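Local coordinates for iota-carrageenase (Alteromonas sp., PDB 1H80), which hydrolyses, with inversion of anomeric configuration, the beta-1,4 linkages of iota-carrageenan, a sulfated galactan of red algal cell walls, at residues 22-27 / 43-48; 247-252 / 264-269; 273-278 / 351-356. One frame throughout, in Å; residues are numbered along the deposited sequence. Where two conformers were deposited one is given.

Contact 1: residues 22-27 / 43-48. With NA (sodium ion), chain I.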
# COMPACT_ATOMS: atom_id res chain seq x y z
N TYR A 22 -18.20 -23.42 10.72
CA TYR A 22 -18.34 -23.02 12.11
C TYR A 22 -18.72 -21.55 12.24
O TYR A 22 -18.51 -20.76 11.32
CB TYR A 22 -17.04 -23.23 12.89
CG TYR A 22 -16.59 -24.66 13.06
CD1 TYR A 22 -17.51 -25.68 13.33
CD2 TYR A 22 -15.24 -24.99 13.02
CE1 TYR A 22 -17.08 -26.99 13.56
CE2 TYR A 22 -14.80 -26.28 13.25
CZ TYR A 22 -15.72 -27.28 13.52
OH TYR A 22 -15.28 -28.56 13.77
N ASP A 23 -19.26 -21.20 13.40
CA ASP A 23 -19.64 -19.82 13.70
C ASP A 23 -18.75 -19.42 14.87
O ASP A 23 -18.66 -20.13 15.87
CB ASP A 23 -21.12 -19.76 14.09
CG ASP A 23 -21.59 -18.35 14.41
OD1 ASP A 23 -21.14 -17.79 15.44
OD2 ASP A 23 -22.40 -17.80 13.64
N LEU A 24 -18.08 -18.28 14.74
CA LEU A 24 -17.16 -17.81 15.78
C LEU A 24 -17.79 -17.68 17.15
O LEU A 24 -17.18 -18.02 18.17
CB LEU A 24 -16.56 -16.47 15.37
CG LEU A 24 -15.56 -15.90 16.39
CD1 LEU A 24 -14.36 -16.84 16.51
CD2 LEU A 24 -15.12 -14.52 15.94
N VAL A 25 -19.02 -17.18 17.19
CA VAL A 25 -19.71 -16.99 18.46
C VAL A 25 -20.33 -18.27 19.01
O VAL A 25 -20.07 -18.67 20.14
CB VAL A 25 -20.81 -15.92 18.33
CG1 VAL A 25 -21.62 -15.84 19.62
CG2 VAL A 25 -20.17 -14.57 18.03
N ASP A 26 -21.13 -18.95 18.19
CA ASP A 26 -21.88 -20.14 18.61
C ASP A 26 -20.93 -21.30 18.87
O ASP A 26 -21.19 -22.10 19.81
CB ASP A 26 -22.88 -20.53 17.52
N ASP A 27 -19.91 -21.50 18.07
CA ASP A 27 -19.02 -22.64 18.21
C ASP A 27 -17.75 -22.39 19.01
O ASP A 27 -17.19 -23.33 19.57
CB ASP A 27 -18.66 -23.19 16.83
CG ASP A 27 -19.86 -23.74 16.09
OD1 ASP A 27 -20.58 -24.58 16.69
OD2 ASP A 27 -20.10 -23.36 14.93
N GLN A 43 -8.57 -17.64 17.24
CA GLN A 43 -7.44 -18.52 17.00
C GLN A 43 -7.84 -19.98 17.16
O GLN A 43 -7.41 -20.83 16.39
CB GLN A 43 -6.28 -18.19 17.94
CG GLN A 43 -4.99 -18.88 17.54
CD GLN A 43 -4.48 -18.39 16.20
OE1 GLN A 43 -4.13 -17.22 16.05
NE2 GLN A 43 -4.44 -19.29 15.22
N ARG A 44 -8.67 -20.27 18.17
CA ARG A 44 -9.12 -21.65 18.37
C ARG A 44 -9.95 -22.10 17.17
O ARG A 44 -9.85 -23.25 16.74
CB ARG A 44 -9.95 -21.77 19.65
CG ARG A 44 -9.11 -21.77 20.91
CD ARG A 44 -9.93 -22.08 22.16
NE ARG A 44 -10.79 -20.97 22.56
CZ ARG A 44 -12.11 -20.97 22.45
NH1 ARG A 44 -12.74 -22.02 21.95
NH2 ARG A 44 -12.80 -19.91 22.85
N ALA A 45 -10.77 -21.20 16.63
CA ALA A 45 -11.61 -21.53 15.48
C ALA A 45 -10.73 -21.86 14.28
O ALA A 45 -10.92 -22.87 13.60
CB ALA A 45 -12.53 -20.37 15.15
N ILE A 46 -9.77 -20.98 14.01
CA ILE A 46 -8.85 -21.17 12.90
C ILE A 46 -8.09 -22.49 13.05
O ILE A 46 -7.99 -23.26 12.11
CB ILE A 46 -7.85 -19.99 12.83
CG1 ILE A 46 -8.58 -18.74 12.38
CG2 ILE A 46 -6.69 -20.33 11.91
CD1 ILE A 46 -7.78 -17.47 12.56
N ASN A 47 -7.57 -22.74 14.24
CA ASN A 47 -6.82 -23.97 14.47
C ASN A 47 -7.69 -25.21 14.24
O ASN A 47 -7.25 -26.17 13.62
CB ASN A 47 -6.25 -23.99 15.89
CG ASN A 47 -5.19 -22.93 16.11
OD1 ASN A 47 -4.69 -22.32 15.16
ND2 ASN A 47 -4.83 -22.71 17.37
N ALA A 48 -8.91 -25.17 14.75
CA ALA A 48 -9.83 -26.29 14.62
C ALA A 48 -10.14 -26.58 13.15
O ALA A 48 -10.15 -27.73 12.72
CB ALA A 48 -11.12 -26.01 15.37
NA NA I . -22.23 -24.44 14.73
O HOH W 1 -22.08 -26.55 15.95
O HOH W 2 -23.67 -23.61 17.01
O HOH W 3 -20.99 -25.66 13.24
O HOH W 4 -21.85 -23.11 12.21
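L24 and A45 meet on the buried side of this pairing, where CD1 of the leucine comes within 4.2 Å of the A45 methyl, CB. With CG anti to the backbone N (chi1 -179°), the end of the leucine comes nearer the helix than its CB does. A second apolar touch, CE2 of Y22 on A48 CB at 4.3 Å, uses the next turn of helix 43-48: A45 and A48 present their methyls on one side of it, and the tyrosine ring lies obliquely to the second. F28 fills in beside both alanines and meets the Y22 ring edge-to-face. The site lies near the N-terminal end of the right-handed parallel beta-helix, where helix 39-50 packs on the first strands, as the N-terminal helix does in other pectate lyase-like proteins. No hydrogen bond joins the two segments.

The other side of 22-27 is wet and ionic. D27 grips a sodium ion through both carboxylate oxygens, OD2 at 2.4 Å and OD1 at 2.6 Å, and four waters lie round it as well, two of them at longer range; water 3 also lies in plane at the edge of the Y22 ring. The anti lone pair of D27 OD2 takes D23 N at 2.8 Å, which ties the metal ligand to the strand end. D23, the N-cap, receives D26 N on OD1 at 3.0 Å from above its carboxylate plane.

Contact 2: residues 247-252 / 264-269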
# COMPACT_ATOMS: atom_id res chain seq x y z
N ALA A 247 -0.98 9.43 -4.35
CA ALA A 247 -1.23 8.81 -5.64
C ALA A 247 -2.02 7.52 -5.46
O ALA A 247 -2.06 6.97 -4.36
CB ALA A 247 0.09 8.49 -6.33
N ALA A 248 -2.64 7.06 -6.53
CA ALA A 248 -3.41 5.83 -6.48
C ALA A 248 -2.43 4.68 -6.65
O ALA A 248 -2.49 3.68 -5.94
CB ALA A 248 -4.44 5.80 -7.60
N VAL A 249 -1.52 4.84 -7.59
CA VAL A 249 -0.53 3.82 -7.88
C VAL A 249 0.86 4.43 -7.88
O VAL A 249 1.09 5.46 -8.50
CB VAL A 249 -0.79 3.18 -9.25
CG1 VAL A 249 0.30 2.17 -9.56
CG2 VAL A 249 -2.16 2.52 -9.27
N MET A 250 1.79 3.78 -7.19
CA MET A 250 3.15 4.29 -7.14
C MET A 250 4.18 3.19 -7.29
O MET A 250 4.03 2.10 -6.73
CB MET A 250 3.37 5.05 -5.83
CG MET A 250 4.80 5.52 -5.61
SD MET A 250 5.75 4.31 -4.69
CE MET A 250 5.90 5.17 -3.12
N PHE A 251 5.22 3.47 -8.06
CA PHE A 251 6.30 2.53 -8.28
C PHE A 251 7.56 3.14 -7.69
O PHE A 251 7.94 4.26 -8.03
CB PHE A 251 6.53 2.28 -9.78
CG PHE A 251 5.36 1.66 -10.48
CD1 PHE A 251 4.32 2.45 -10.97
CD2 PHE A 251 5.30 0.28 -10.65
CE1 PHE A 251 3.24 1.87 -11.62
CE2 PHE A 251 4.21 -0.30 -11.29
CZ PHE A 251 3.18 0.49 -11.78
N GLY A 252 8.20 2.41 -6.79
CA GLY A 252 9.42 2.88 -6.16
C GLY A 252 10.21 1.63 -5.83
O GLY A 252 10.10 1.10 -4.73
N THR A 264 -4.71 -1.31 -14.81
CA THR A 264 -5.76 -0.78 -15.66
C THR A 264 -6.77 -0.03 -14.80
O THR A 264 -7.05 -0.43 -13.67
CB THR A 264 -6.51 -1.89 -16.44
OG1 THR A 264 -7.09 -2.82 -15.51
CG2 THR A 264 -5.55 -2.62 -17.37
N ASN A 265 -7.28 1.07 -15.34
CA ASN A 265 -8.29 1.87 -14.66
C ASN A 265 -7.82 2.45 -13.33
O ASN A 265 -8.16 1.96 -12.26
CB ASN A 265 -9.56 1.04 -14.46
CG ASN A 265 -10.71 1.86 -13.92
OD1 ASN A 265 -10.65 3.09 -13.88
ND2 ASN A 265 -11.77 1.18 -13.50
N VAL A 266 -7.04 3.52 -13.43
CA VAL A 266 -6.52 4.20 -12.25
C VAL A 266 -7.20 5.56 -12.20
O VAL A 266 -7.27 6.26 -13.20
CB VAL A 266 -5.00 4.41 -12.36
CG1 VAL A 266 -4.48 5.18 -11.16
CG2 VAL A 266 -4.31 3.06 -12.48
N SER A 267 -7.70 5.93 -11.03
CA SER A 267 -8.36 7.22 -10.92
C SER A 267 -8.02 7.89 -9.61
O SER A 267 -7.84 7.23 -8.58
CB SER A 267 -9.87 7.07 -11.04
OG SER A 267 -10.38 6.30 -9.97
N SER A 268 -7.91 9.20 -9.65
CA SER A 268 -7.58 9.96 -8.46
C SER A 268 -8.46 11.19 -8.38
O SER A 268 -8.90 11.72 -9.39
CB SER A 268 -6.12 10.40 -8.51
OG SER A 268 -5.86 11.28 -9.57
N VAL A 269 -8.74 11.62 -7.15
CA VAL A 269 -9.53 12.81 -6.91
C VAL A 269 -8.78 13.59 -5.85
O VAL A 269 -8.63 13.13 -4.72
CB VAL A 269 -10.95 12.49 -6.41
CG1 VAL A 269 -11.71 13.79 -6.16
CG2 VAL A 269 -11.68 11.64 -7.43
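A248 and V249 form a corner of the chain that faces strand 264-269 without a hydrogen bond to it, A248 CA lying 6.2 Å from S268 CA. Such a corner is where one face of a parallel beta-helix gives way to the next, and the touches between the segments here are mainly aliphatic. The CB bonds of A248, V249 and V266 all point across the contact, so that V266 is met by two side chains from the turn. V266 CG1 comes up to A248 CB at 3.6 Å, and V266 CG2 lies 3.9 Å from V249 CG2. V249 lies crosswise to V266. It has CG1 anti to its own backbone N (chi1 177°), and this setting turns CG2 to the strand, where it touches both methyls of V266. C242 and I240, from strand 231-243, which leads into this corner, pack against A248 and V249 respectively, and V353 of the neighbouring strand 351-359 lies against V266. A248 CB also comes near the strand backbone, 3.8 Å from the carbonyl oxygen, O, of S267.

Contact 3: residues 273-278 / 351-356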
# COMPACT_ATOMS: atom_id res chain seq x y z
N SER A 273 -0.95 13.08 -7.74
CA SER A 273 -1.04 12.62 -9.12
C SER A 273 -1.75 11.27 -9.04
O SER A 273 -1.95 10.74 -7.95
CB SER A 273 0.35 12.45 -9.74
OG SER A 273 1.08 11.41 -9.12
N ALA A 274 -2.15 10.73 -10.19
CA ALA A 274 -2.83 9.44 -10.19
C ALA A 274 -1.78 8.33 -10.14
O ALA A 274 -1.92 7.35 -9.41
CB ALA A 274 -3.69 9.31 -11.43
N VAL A 275 -0.74 8.49 -10.94
CA VAL A 275 0.34 7.52 -11.01
C VAL A 275 1.65 8.23 -10.72
O VAL A 275 1.88 9.35 -11.17
CB VAL A 275 0.43 6.87 -12.40
CG1 VAL A 275 1.55 5.83 -12.43
CG2 VAL A 275 -0.90 6.23 -12.76
N ARG A 276 2.51 7.57 -9.95
CA ARG A 276 3.80 8.13 -9.61
C ARG A 276 4.87 7.06 -9.69
O ARG A 276 4.70 5.96 -9.19
CB ARG A 276 3.76 8.71 -8.20
CG ARG A 276 5.12 9.10 -7.67
CD ARG A 276 5.01 9.62 -6.25
NE ARG A 276 6.22 9.35 -5.49
CZ ARG A 276 6.35 9.58 -4.19
NH1 ARG A 276 5.33 10.08 -3.50
NH2 ARG A 276 7.49 9.30 -3.57
N SER A 277 5.98 7.40 -10.34
CA SER A 277 7.09 6.47 -10.47
C SER A 277 8.37 7.16 -10.01
O SER A 277 8.72 8.23 -10.51
CB SER A 277 7.23 6.00 -11.92
OG SER A 277 6.07 5.30 -12.33
N ASP A 278 9.05 6.53 -9.06
CA ASP A 278 10.29 7.08 -8.51
C ASP A 278 11.48 6.32 -9.08
O ASP A 278 11.39 5.14 -9.40
CB ASP A 278 10.33 6.94 -6.99
CG ASP A 278 9.26 7.75 -6.29
OD1 ASP A 278 8.55 8.53 -6.96
OD2 ASP A 278 9.15 7.61 -5.06
N VAL A 351 6.22 -2.50 -17.52
CA VAL A 351 5.14 -1.88 -16.76
C VAL A 351 4.26 -1.06 -17.67
O VAL A 351 4.73 -0.17 -18.38
CB VAL A 351 5.69 -0.95 -15.66
CG1 VAL A 351 4.53 -0.25 -14.95
CG2 VAL A 351 6.52 -1.75 -14.66
N LYS A 352 2.97 -1.36 -17.66
CA LYS A 352 2.00 -0.63 -18.47
C LYS A 352 0.81 -0.29 -17.60
O LYS A 352 0.30 -1.13 -16.86
CB LYS A 352 1.55 -1.47 -19.66
CG LYS A 352 2.67 -1.77 -20.64
CD LYS A 352 2.16 -2.52 -21.85
CE LYS A 352 3.30 -2.91 -22.77
NZ LYS A 352 2.83 -3.67 -23.96
N VAL A 353 0.38 0.97 -17.69
CA VAL A 353 -0.76 1.47 -16.94
C VAL A 353 -1.75 2.03 -17.95
O VAL A 353 -1.45 3.01 -18.64
CB VAL A 353 -0.33 2.59 -15.97
CG1 VAL A 353 -1.53 3.05 -15.15
CG2 VAL A 353 0.78 2.08 -15.06
N PHE A 354 -2.92 1.40 -18.05
CA PHE A 354 -3.95 1.83 -19.00
C PHE A 354 -5.10 2.57 -18.33
O PHE A 354 -5.52 2.21 -17.23
CB PHE A 354 -4.53 0.63 -19.74
CG PHE A 354 -3.52 -0.21 -20.46
CD1 PHE A 354 -2.75 -1.14 -19.78
CD2 PHE A 354 -3.34 -0.08 -21.84
CE1 PHE A 354 -1.82 -1.94 -20.45
CE2 PHE A 354 -2.42 -0.87 -22.52
CZ PHE A 354 -1.66 -1.81 -21.82
N ASP A 355 -5.61 3.59 -19.01
CA ASP A 355 -6.73 4.39 -18.54
C ASP A 355 -6.51 5.05 -17.19
O ASP A 355 -6.89 4.53 -16.15
CB ASP A 355 -8.00 3.54 -18.49
CG ASP A 355 -8.30 2.84 -19.81
OD1 ASP A 355 -8.16 3.49 -20.87
OD2 ASP A 355 -8.68 1.65 -19.79
N VAL A 356 -5.88 6.23 -17.23
CA VAL A 356 -5.58 6.99 -16.03
C VAL A 356 -6.40 8.27 -16.04
O VAL A 356 -6.41 9.00 -17.03
CB VAL A 356 -4.08 7.34 -15.97
CG1 VAL A 356 -3.77 8.11 -14.70
CG2 VAL A 356 -3.24 6.07 -16.05
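V275 pushes its CG2 methyl into the notch between V353 and V356, and this knob carries much of the contact. V275 CG2 lies 4.0 Å from V353 CG1 and 3.9 Å from V356 CG1, the two walls meeting it from directions roughly at right angles, with V356 CG2 at a similar range. The walls are differently built: V275 and V353 run alongside each other, pointing opposite ways, while V356 stands crosswise to V275. The first torsion of V275 explains which branch does the filling, since CG1 lies anti to the backbone N (chi1 -179°) and CG2, beside that nitrogen, is the one turned to the notch.

A second, smaller bump is the methyl of A274. A274 CB meets V356 CG1 at 3.5 Å, tighter than usual for two carbons, so V356 CG1 is gripped from two directions, by A274 and by V275.

The notch owes its form to the backbone of 351-356. Regular strand alternation would not turn residues three apart to the same side, but D355 has a positive phi (58°), and beyond this kink V356 again points inward, as V353 does before it. On the far side of 273-278 the chemistry is ionic: R276 holds D278 side-on, with R276 NE to D278 OD1 at 2.9 Å, almost in the guanidinium plane, and NH2 to OD2 at 2.8 Å. R276 also packs on M250 of strand 250-252.

The contact joins two faces of the beta-helix across its interior. Strand 275-277 runs parallel between strands 250-252 and 407-409, while strand 351-359 lies between strands 261-269 and 421-429; V266 from the one and V421 from the other flank V353.

How the contacts relate
Contacts 2 and 3 belong to the interior of the beta-helix and lie side by side, their centres about 6 Å apart. They repeat one design in successive coils: strands 250-252 and 275-277 are neighbours on one face, 261-269 and 351-359 on another, and alanine-valine corners meet inward valines. Probable backbone hydrogen bonds, F251 O to D278 N at 2.7 Å among them, join them directly. Contact 1 stands apart, its centre about 38 Å from that of contact 2 and 42 Å from that of contact 3, and is only partly buried. There a helix replaces the second strand, the apolar touches are few, and a hydrated sodium ion is bound beside them by D27, outside the interface itself.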